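Local coordinates for protein uncharacterized esterase YxiM (Bacillus subtilis, PDB 2O14) that is a probable esterase of the GDSL lipolytic family that carries a galactose-binding domain-like region ahead of its hydrolase region, at residues I30-R33 / A34-Y38; G214-D218 / G219-A223; T324-P328 / E329-G333. All coordinates share one frame; numbering follows the deposited sequence.

Three local turns, met in chain order, sample two regions of the protein. Interaction 1 closes the turn after strand 30-32 in the galactose-binding domain-like region; interactions 2 and 3 both belong to the GDSL hydrolase region, built round a parallel five-stranded sheet. There each sits where one helix gives way to a short one: 212-217 to 220-225 in interaction 2, 315-326 to 328-332 in interaction 3. The centres of interactions 1 and 2 lie 31 Å apart, those of 2 and 3 lie 35 Å apart, and interactions 1 and 3, at 54 Å, fall on opposite sides of the chain's centre. None touches another; each is a separate local turn with its own cross-bonds, tied also to neighbouring parts of its region.

Interaction 1: I30-R33 / A34-Y38; sequences IGVR and ASDRY
The carboxylate of Asp36 turns back to the backbone of Arg33 and overlaps it, its OD2 taking the Arg33 N-H at 2.7 Å. The bond is nearly straight, 170° at the hydrogen, yet the N-H comes from above the carboxylate plane. With CG anti to its own carbonyl carbon (chi1 -73°), Asp36 sends the acid back toward the strand end, where OD2 also lies 3.5 Å from Val32 CA. The reverse bond, Asp36 N to Arg33 O at 2.9 Å, closes the turn, so the two residues hold each other twice. A water donates to Gly31 O and, weakly, to Asp36 OD2. The Arg33 side chain leans on Ser35, CD to OG 3.4 Å. Replacing Asp36 by alanine would probably leave the Arg33 N-H without its acceptor and the water with one partner fewer. Asp54 takes the N-H of Ala34, and strand 15-20 pairs in parallel with strand 30-32. The whole is a type I beta turn from Arg33 to Asp36, braced by the side chain of its last residue, at the exit of a strand in the galactose-binding domain-like sheet.

Interaction 2: G214-D218 / G219-A223; sequences GFRND and GQLEA
Gln220 lays its CB over one face of the Phe215 ring, 3.6 Å from the centroid and only 7° off the ring normal, a CH-pi contact almost at dead centre. The carboxamide of the same glutamine runs on past the CD2 and CE2 side of the ring, its plane turned 42° from that of the ring, with NE2 3.5 Å from Phe215 CD2. Phe215 also touches Met261 of helix 251-266 and Leu238. Its CG stands anti to the backbone N (chi1 -165°), which brings the ring against Gln220 at the start of helix 220-225.

Between the two helices the chain turns sharply. Asp218 leaves helical geometry, and Gly219, with phi 117°, serves as N-cap of the next helix; a side chain there would collide with the carbonyl oxygen of Asp218. Leu221 N reaches back to Phe215 O at 2.9 Å, and Leu221 CD2 rests near Arg216 CG, whose guanidinium is salt-bridged to Asp260.

Two waters bridge polar atoms across the turn. One donates to Gly214 O and to Gln220 OE1 and accepts from Gln220 N at 2.9 Å; the other donates to Arg216 O and accepts from Gly219 N and Glu222 N. The Gln220 side chain is about 10 Å from that of Ser171, the nucleophile by similarity. The ring thus takes CB over its centre and the amide along its CD2-CE2 side, while the water's donation to OE1 and the Met205 carbonyl at NE2 fix the amide's rotation.

Interaction 3: T324-P328 / E329-G333; sequences TSIGP and ERTLG
Arg330 lays the face of its guanidinium across Ile326 at a helix-to-helix corner, where helix 315-326 gives way to the short helix 328-332 and Gly327 is the N-cap. Ile326 CB sits 3.6 Å above the guanidinium plane, over its centre, and CG2 lies beside NH2. The two side chains run obliquely to each other. A bend at chi3 (54°) brings the guanidinium over the isoleucine. Separately, Arg330 CD lies 3.1 Å from Ile326 O.

Thr331 meets the same isoleucine at about a right angle and from another side, with Ile326 CG1 3.4 Å from its OG1. That hydroxyl sits beside its own backbone N (chi1 -68°), which brings both donors of Thr331 to one acceptor: N and OG1 reach Gly327 O at 3.0 and 2.9 Å. The N-H arrives nearly along the C=O axis, whereas the hydroxyl comes from above the carbonyl plane. Leu332 N to Pro328 O is the next backbone bond of the helix.

Gly327, with phi 92°, takes a conformation that a side chain would jam against the carbonyl oxygen of Ile326, and Pro328 suits the first turn because its nitrogen has no hydrogen to satisfy. Phe284 packs on Pro328 and Thr331, and Leu334 on Ile326. Further along, the Leu332 side chain is about 8 Å from that of Asp339, an active-site residue by similarity. At the corner itself a water bridges Ile326 and Arg330, donating to Ile326 O at 2.7 Å and accepting from Arg330 N at 2.9 Å.

Interaction 1: I30-R33 / A34-Y38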
loop_
_atom_site.group_PDB
_atom_site.type_symbol
_atom_site.label_atom_id
_atom_site.label_comp_id
_atom_site.label_asym_id
_atom_site.label_seq_id
_atom_site.Cartn_x
_atom_site.Cartn_y
_atom_site.Cartn_z
ATOM N N ILE A 30 -20.072 -8.034 17.256
ATOM C CA ILE A 30 -21.319 -8.521 16.693
ATOM C C ILE A 30 -20.891 -9.671 15.793
ATOM O O ILE A 30 -20.066 -9.486 14.889
ATOM C CB ILE A 30 -22.021 -7.470 15.822
ATOM C CG1 ILE A 30 -22.578 -6.350 16.697
ATOM C CG2 ILE A 30 -23.137 -8.133 15.016
ATOM C CD1 ILE A 30 -23.250 -5.254 15.898
ATOM N N GLY A 31 -21.426 -10.857 16.054
ATOM C CA GLY A 31 -21.079 -12.003 15.236
ATOM C C GLY A 31 -21.764 -11.897 13.886
ATOM O O GLY A 31 -22.970 -11.677 13.823
ATOM N N VAL A 32 -20.999 -12.026 12.806
ATOM C CA VAL A 32 -21.561 -11.960 11.464
ATOM C C VAL A 32 -21.169 -13.225 10.717
ATOM O O VAL A 32 -19.987 -13.519 10.509
ATOM C CB VAL A 32 -21.064 -10.735 10.683
ATOM C CG1 VAL A 32 -21.787 -10.657 9.341
ATOM C CG2 VAL A 32 -21.304 -9.474 11.489
ATOM N N ARG A 33 -22.194 -13.961 10.320
ATOM C CA ARG A 33 -22.071 -15.234 9.628
ATOM C C ARG A 33 -22.218 -14.998 8.118
ATOM O O ARG A 33 -22.837 -14.021 7.702
ATOM C CB ARG A 33 -23.188 -16.125 10.175
ATOM C CG ARG A 33 -23.292 -17.533 9.675
ATOM C CD ARG A 33 -24.582 -18.116 10.245
ATOM N NE ARG A 33 -24.588 -18.077 11.706
ATOM C CZ ARG A 33 -24.238 -19.099 12.482
ATOM N NH1 ARG A 33 -23.861 -20.249 11.934
ATOM N NH2 ARG A 33 -24.251 -18.967 13.803
ATOM N N ALA A 34 -21.656 -15.889 7.306
ATOM C CA ALA A 34 -21.734 -15.748 5.851
ATOM C C ALA A 34 -23.158 -15.670 5.315
ATOM O O ALA A 34 -23.395 -15.033 4.284
ATOM C CB ALA A 34 -20.997 -16.896 5.167
ATOM N N SER A 35 -24.105 -16.315 5.996
ATOM C CA SER A 35 -25.495 -16.293 5.543
ATOM C C SER A 35 -26.263 -15.070 6.039
ATOM O O SER A 35 -27.449 -14.931 5.764
ATOM C CB SER A 35 -26.231 -17.568 5.980
ATOM O OG SER A 35 -26.421 -17.600 7.385
ATOM N N ASP A 36 -25.603 -14.190 6.784
ATOM C CA ASP A 36 -26.282 -12.993 7.266
ATOM C C ASP A 36 -26.388 -11.997 6.115
ATOM O O ASP A 36 -25.461 -11.229 5.851
ATOM C CB ASP A 36 -25.527 -12.349 8.436
ATOM C CG ASP A 36 -25.651 -13.145 9.732
ATOM O OD1 ASP A 36 -26.701 -13.785 9.957
ATOM O OD2 ASP A 36 -24.703 -13.116 10.540
ATOM N N ARG A 37 -27.520 -12.033 5.420
ATOM C CA ARG A 37 -27.766 -11.135 4.301
ATOM C C ARG A 37 -27.925 -9.713 4.825
ATOM O O ARG A 37 -28.439 -9.507 5.933
ATOM C CB ARG A 37 -29.044 -11.562 3.571
ATOM C CG ARG A 37 -29.461 -10.661 2.410
ATOM C CD ARG A 37 -30.812 -11.089 1.870
ATOM N NE ARG A 37 -30.783 -12.469 1.397
ATOM C CZ ARG A 37 -30.178 -12.864 0.281
ATOM N NH1 ARG A 37 -29.552 -11.981 -0.489
ATOM N NH2 ARG A 37 -30.195 -14.147 -0.063
ATOM N N TYR A 38 -27.477 -8.735 4.041
ATOM C CA TYR A 38 -27.606 -7.337 4.440
ATOM C C TYR A 38 -29.060 -7.054 4.806
ATOM O O TYR A 38 -29.962 -7.279 3.993
ATOM C CB TYR A 38 -27.219 -6.403 3.298
ATOM C CG TYR A 38 -27.621 -4.979 3.566
ATOM C CD1 TYR A 38 -26.933 -4.208 4.502
ATOM C CD2 TYR A 38 -28.727 -4.414 2.929
ATOM C CE1 TYR A 38 -27.335 -2.911 4.804
ATOM C CE2 TYR A 38 -29.142 -3.114 3.224
ATOM C CZ TYR A 38 -28.443 -2.369 4.158
ATOM O OH TYR A 38 -28.836 -1.084 4.458
HETATM O O HOH W 1 -25.648 -10.826 12.507
#

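Interaction 2: G214-D218 / G219-A223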
loop_
_atom_site.group_PDB
_atom_site.type_symbol
_atom_site.label_atom_id
_atom_site.label_comp_id
_atom_site.label_asym_id
_atom_site.label_seq_id
_atom_site.Cartn_x
_atom_site.Cartn_y
_atom_site.Cartn_z
ATOM N N GLY A 214 1.389 -1.556 -15.172
ATOM C CA GLY A 214 0.509 -2.250 -14.246
ATOM C C GLY A 214 -0.053 -1.358 -13.149
ATOM O O GLY A 214 -1.240 -1.415 -12.841
ATOM N N PHE A 215 0.796 -0.535 -12.549
ATOM C CA PHE A 215 0.351 0.356 -11.493
ATOM C C PHE A 215 -0.750 1.257 -12.040
ATOM O O PHE A 215 -1.743 1.528 -11.368
ATOM C CB PHE A 215 1.528 1.201 -10.986
ATOM C CG PHE A 215 1.257 1.894 -9.681
ATOM C CD1 PHE A 215 0.550 3.091 -9.643
ATOM C CD2 PHE A 215 1.666 1.316 -8.479
ATOM C CE1 PHE A 215 0.248 3.702 -8.419
ATOM C CE2 PHE A 215 1.370 1.916 -7.258
ATOM C CZ PHE A 215 0.659 3.111 -7.226
ATOM N N ARG A 216 -0.576 1.702 -13.278
ATOM C CA ARG A 216 -1.548 2.578 -13.914
ATOM C C ARG A 216 -2.864 1.906 -14.277
ATOM O O ARG A 216 -3.945 2.387 -13.922
ATOM C CB ARG A 216 -0.960 3.188 -15.186
ATOM C CG ARG A 216 -1.941 4.062 -15.956
ATOM C CD ARG A 216 -1.293 4.643 -17.196
ATOM N NE ARG A 216 -2.156 5.610 -17.867
ATOM C CZ ARG A 216 -3.209 5.292 -18.620
ATOM N NH1 ARG A 216 -3.541 4.020 -18.811
ATOM N NH2 ARG A 216 -3.935 6.251 -19.180
ATOM N N ASN A 217 -2.759 0.780 -14.968
ATOM C CA ASN A 217 -3.934 0.075 -15.468
ATOM C C ASN A 217 -4.669 -0.947 -14.610
ATOM O O ASN A 217 -5.864 -1.170 -14.819
ATOM C CB ASN A 217 -3.565 -0.591 -16.792
ATOM C CG ASN A 217 -2.997 0.392 -17.791
ATOM O OD1 ASN A 217 -2.360 0.001 -18.770
ATOM N ND2 ASN A 217 -3.229 1.677 -17.555
ATOM N N ASP A 218 -3.994 -1.560 -13.642
ATOM C CA ASP A 218 -4.664 -2.600 -12.870
ATOM C C ASP A 218 -5.258 -2.293 -11.495
ATOM O O ASP A 218 -5.450 -3.205 -10.693
ATOM C CB ASP A 218 -3.757 -3.841 -12.808
ATOM C CG ASP A 218 -3.454 -4.406 -14.203
ATOM O OD1 ASP A 218 -4.392 -4.489 -15.016
ATOM O OD2 ASP A 218 -2.295 -4.767 -14.496
ATOM N N GLY A 219 -5.563 -1.026 -11.222
ATOM C CA GLY A 219 -6.193 -0.696 -9.949
ATOM C C GLY A 219 -5.484 0.205 -8.953
ATOM O O GLY A 219 -6.138 0.991 -8.257
ATOM N N GLN A 220 -4.160 0.103 -8.863
ATOM C CA GLN A 220 -3.423 0.925 -7.912
ATOM C C GLN A 220 -3.570 2.427 -8.145
ATOM O O GLN A 220 -3.809 3.172 -7.198
ATOM C CB GLN A 220 -1.946 0.513 -7.892
ATOM C CG GLN A 220 -1.699 -0.721 -7.026
ATOM C CD GLN A 220 -0.462 -1.500 -7.430
ATOM O OE1 GLN A 220 -0.430 -2.123 -8.491
ATOM N NE2 GLN A 220 0.563 -1.473 -6.583
ATOM N N LEU A 221 -3.443 2.885 -9.387
ATOM C CA LEU A 221 -3.594 4.313 -9.636
ATOM C C LEU A 221 -5.031 4.755 -9.393
ATOM O O LEU A 221 -5.268 5.821 -8.826
ATOM C CB LEU A 221 -3.197 4.675 -11.067
ATOM C CG LEU A 221 -3.281 6.178 -11.344
ATOM C CD1 LEU A 221 -2.230 6.913 -10.509
ATOM C CD2 LEU A 221 -3.065 6.442 -12.821
ATOM N N GLU A 222 -5.990 3.942 -9.831
ATOM C CA GLU A 222 -7.405 4.272 -9.647
ATOM C C GLU A 222 -7.727 4.465 -8.168
ATOM O O GLU A 222 -8.455 5.387 -7.804
ATOM C CB GLU A 222 -8.317 3.175 -10.214
ATOM C CG GLU A 222 -9.806 3.465 -9.984
ATOM C CD GLU A 222 -10.725 2.333 -10.426
ATOM O OE1 GLU A 222 -10.225 1.246 -10.778
ATOM O OE2 GLU A 222 -11.958 2.529 -10.413
ATOM N N ALA A 223 -7.179 3.587 -7.329
ATOM C CA ALA A 223 -7.395 3.642 -5.885
ATOM C C ALA A 223 -6.895 4.952 -5.286
ATOM O O ALA A 223 -7.497 5.489 -4.357
ATOM C CB ALA A 223 -6.691 2.472 -5.207
HETATM O O HOH W 2 -2.452 -1.793 -10.200
HETATM O O HOH W 3 -5.643 1.775 -12.066
#

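Interaction 3: T324-P328 / E329-G333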
loop_
_atom_site.group_PDB
_atom_site.type_symbol
_atom_site.label_atom_id
_atom_site.label_comp_id
_atom_site.label_asym_id
_atom_site.label_seq_id
_atom_site.Cartn_x
_atom_site.Cartn_y
_atom_site.Cartn_z
ATOM N N THR A 324 28.436 3.982 0.020
ATOM C CA THR A 324 29.856 4.248 -0.154
ATOM C C THR A 324 30.485 4.653 1.179
ATOM O O THR A 324 31.638 4.324 1.447
ATOM C CB THR A 324 30.105 5.391 -1.172
ATOM O OG1 THR A 324 29.721 4.961 -2.484
ATOM C CG2 THR A 324 31.576 5.784 -1.193
ATOM N N SER A 325 29.723 5.353 2.015
ATOM C CA SER A 325 30.241 5.812 3.300
ATOM C C SER A 325 30.278 4.747 4.391
ATOM O O SER A 325 30.947 4.932 5.411
ATOM C CB SER A 325 29.436 7.013 3.802
ATOM O OG SER A 325 28.174 6.611 4.301
ATOM N N ILE A 326 29.568 3.640 4.195
ATOM C CA ILE A 326 29.563 2.587 5.205
ATOM C C ILE A 326 30.302 1.327 4.761
ATOM O O ILE A 326 30.573 0.443 5.575
ATOM C CB ILE A 326 28.121 2.209 5.633
ATOM C CG1 ILE A 326 27.348 1.620 4.454
ATOM C CG2 ILE A 326 27.405 3.439 6.183
ATOM C CD1 ILE A 326 25.946 1.170 4.821
ATOM N N GLY A 327 30.632 1.249 3.472
ATOM C CA GLY A 327 31.359 0.097 2.963
ATOM C C GLY A 327 30.498 -1.034 2.428
ATOM O O GLY A 327 29.344 -1.179 2.824
ATOM N N PRO A 328 31.043 -1.861 1.522
ATOM C CA PRO A 328 30.332 -2.994 0.920
ATOM C C PRO A 328 29.791 -4.009 1.925
ATOM O O PRO A 328 28.665 -4.484 1.795
ATOM C CB PRO A 328 31.384 -3.609 0.001
ATOM C CG PRO A 328 32.185 -2.424 -0.420
ATOM C CD PRO A 328 32.354 -1.669 0.878
ATOM N N GLU A 329 30.597 -4.341 2.926
ATOM C CA GLU A 329 30.187 -5.318 3.925
ATOM C C GLU A 329 28.945 -4.893 4.709
ATOM O O GLU A 329 27.999 -5.672 4.853
ATOM C CB GLU A 329 31.348 -5.600 4.877
ATOM C CG GLU A 329 31.149 -6.814 5.766
ATOM C CD GLU A 329 32.438 -7.241 6.445
ATOM O OE1 GLU A 329 33.397 -7.592 5.721
ATOM O OE2 GLU A 329 32.492 -7.219 7.693
ATOM N N ARG A 330 28.942 -3.661 5.208
ATOM C CA ARG A 330 27.803 -3.154 5.966
ATOM C C ARG A 330 26.585 -2.947 5.068
ATOM O O ARG A 330 25.455 -3.220 5.476
ATOM C CB ARG A 330 28.171 -1.840 6.661
ATOM C CG ARG A 330 29.246 -1.990 7.731
ATOM C CD ARG A 330 29.619 -0.643 8.325
ATOM N NE ARG A 330 28.445 0.063 8.829
ATOM C CZ ARG A 330 28.442 1.339 9.204
ATOM N NH1 ARG A 330 29.556 2.060 9.138
ATOM N NH2 ARG A 330 27.318 1.901 9.632
ATOM N N THR A 331 26.819 -2.468 3.847
ATOM C CA THR A 331 25.739 -2.238 2.891
ATOM C C THR A 331 25.002 -3.549 2.646
ATOM O O THR A 331 23.774 -3.589 2.583
ATOM C CB THR A 331 26.281 -1.715 1.543
ATOM O OG1 THR A 331 26.805 -0.393 1.718
ATOM C CG2 THR A 331 25.175 -1.682 0.495
ATOM N N LEU A 332 25.773 -4.620 2.513
ATOM C CA LEU A 332 25.228 -5.946 2.281
ATOM C C LEU A 332 24.272 -6.319 3.409
ATOM O O LEU A 332 23.336 -7.097 3.214
ATOM C CB LEU A 332 26.368 -6.957 2.212
ATOM C CG LEU A 332 26.034 -8.313 1.605
ATOM C CD1 LEU A 332 25.715 -8.141 0.120
ATOM C CD2 LEU A 332 27.217 -9.250 1.797
ATOM N N GLY A 333 24.511 -5.758 4.589
ATOM C CA GLY A 333 23.658 -6.044 5.729
ATOM C C GLY A 333 22.349 -5.276 5.694
ATOM O O GLY A 333 21.507 -5.424 6.582
HETATM O O HOH W 4 31.371 -2.081 5.340
#